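PDB 6I8X: fatty acid-binding protein homolog from Ascaris suum, which binds fatty acids inside a beta-barrel and may sequester potentially toxic fatty acids or help maintain the impermeable lipid layer of the eggshell. Local coordinates for residues 113-116 with 117-120. Numbering follows the deposited sequence.
Sequences VDDP and TDVE
Asp115 and Thr117 are joined by a short side-chain hydrogen bond, Thr117 OG1 giving its proton to Asp115 OD1 at 2.7 Å. The hydroxyl does not lie in the carboxylate plane but comes in from above it, 44° out. With OG1 set between the backbone N and the carbonyl carbon of Thr117 (chi1 63°), and the CG of Asp115 anti to its own N, the hydroxyl reaches the carboxylate. Beside this bridge the backbone closes a type I beta turn from Asp115 to Asp118, with Asp118 N hydrogen-bonded to Asp115 O at 3.0 Å. Pro116 and Thr117 take the two central positions, and the proline ring restricts phi at the first of them. Just past the turn, Val119 rests its CG2 methyl 3.7 Å from Pro116 O.

The other carboxylate oxygen, Asp115 OD2, lies 3.6 Å from Asp118 CB and 4.0 Å from Asp118 OD2, the two acid planes turned 77° apart. Salt bridges from Lys112 to Asp118 OD2 and from Arg32 to Asp118 OD1 probably ease the repulsion between the acids. Arg32 also reaches Glu120, tying the connection to the region after helix 25-31, and Asp118 packs on Trp137 of strand 130-137. The turn belongs to the surface loop linking antiparallel neighbours 105-112 and 119-127 of the fatty acid-binding protein barrel, leading directly into strand 119-127.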
loop_
_atom_site.group_PDB
_atom_site.type_symbol
_atom_site.label_atom_id
_atom_site.label_comp_id
_atom_site.label_asym_id
_atom_site.label_seq_id
_atom_site.Cartn_x
_atom_site.Cartn_y
_atom_site.Cartn_z
ATOM N N VAL A 113 -5.386 0.644 -15.290
ATOM C CA VAL A 113 -5.432 -0.084 -16.560
ATOM C C VAL A 113 -6.244 0.724 -17.609
ATOM O O VAL A 113 -5.805 0.875 -18.758
ATOM C CB VAL A 113 -5.934 -1.550 -16.369
ATOM C CG1 VAL A 113 -6.260 -2.224 -17.709
ATOM C CG2 VAL A 113 -4.912 -2.378 -15.599
ATOM N N ASP A 114 -7.400 1.270 -17.186
ATOM C CA ASP A 114 -8.302 2.061 -18.033
ATOM C C ASP A 114 -7.873 3.536 -18.179
ATOM O O ASP A 114 -8.468 4.266 -18.973
ATOM C CB ASP A 114 -9.754 1.936 -17.541
ATOM C CG ASP A 114 -10.278 0.504 -17.504
ATOM O OD1 ASP A 114 -9.930 -0.288 -18.419
ATOM O OD2 ASP A 114 -11.031 0.174 -16.557
ATOM N N ASP A 115 -6.828 3.955 -17.434
ATOM C CA ASP A 115 -6.247 5.299 -17.467
ATOM C C ASP A 115 -4.720 5.171 -17.237
ATOM O O ASP A 115 -4.251 5.401 -16.121
ATOM C CB ASP A 115 -6.927 6.201 -16.408
ATOM C CG ASP A 115 -6.672 7.698 -16.534
ATOM O OD1 ASP A 115 -6.135 8.127 -17.582
ATOM O OD2 ASP A 115 -7.045 8.446 -15.597
ATOM N N PRO A 116 -3.922 4.768 -18.257
ATOM C CA PRO A 116 -2.469 4.588 -18.042
ATOM C C PRO A 116 -1.678 5.843 -17.645
ATOM O O PRO A 116 -0.512 5.733 -17.254
ATOM C CB PRO A 116 -1.982 4.013 -19.380
ATOM C CG PRO A 116 -3.208 3.469 -20.039
ATOM C CD PRO A 116 -4.291 4.418 -19.642
ATOM N N THR A 117 -2.311 7.025 -17.738
ATOM C CA THR A 117 -1.740 8.328 -17.370
ATOM C C THR A 117 -1.828 8.532 -15.851
ATOM O O THR A 117 -1.087 9.340 -15.290
ATOM C CB THR A 117 -2.430 9.466 -18.152
ATOM O OG1 THR A 117 -3.816 9.513 -17.803
ATOM C CG2 THR A 117 -2.268 9.330 -19.668
ATOM N N ASP A 118 -2.744 7.799 -15.190
ATOM C CA ASP A 118 -2.917 7.858 -13.744
ATOM C C ASP A 118 -1.911 6.910 -13.032
ATOM O O ASP A 118 -2.182 5.717 -12.859
ATOM C CB ASP A 118 -4.376 7.562 -13.360
ATOM C CG ASP A 118 -4.780 8.123 -12.009
ATOM O OD1 ASP A 118 -3.878 8.407 -11.187
ATOM O OD2 ASP A 118 -5.999 8.269 -11.767
ATOM N N VAL A 119 -0.737 7.463 -12.667
ATOM C CA VAL A 119 0.378 6.772 -12.008
ATOM C C VAL A 119 0.594 7.398 -10.635
ATOM O O VAL A 119 0.789 8.612 -10.536
ATOM C CB VAL A 119 1.686 6.820 -12.851
ATOM C CG1 VAL A 119 2.861 6.174 -12.110
ATOM C CG2 VAL A 119 1.494 6.166 -14.216
ATOM N N GLU A 120 0.590 6.566 -9.581
ATOM C CA GLU A 120 0.806 7.033 -8.222
ATOM C C GLU A 120 1.599 6.042 -7.365
ATOM O O GLU A 120 1.272 4.853 -7.329
ATOM C CB GLU A 120 -0.523 7.411 -7.549
ATOM C CG GLU A 120 -0.317 7.843 -6.108
ATOM C CD GLU A 120 -1.416 8.634 -5.445
ATOM O OE1 GLU A 120 -2.598 8.267 -5.616
ATOM O OE2 GLU A 120 -1.085 9.566 -4.679
#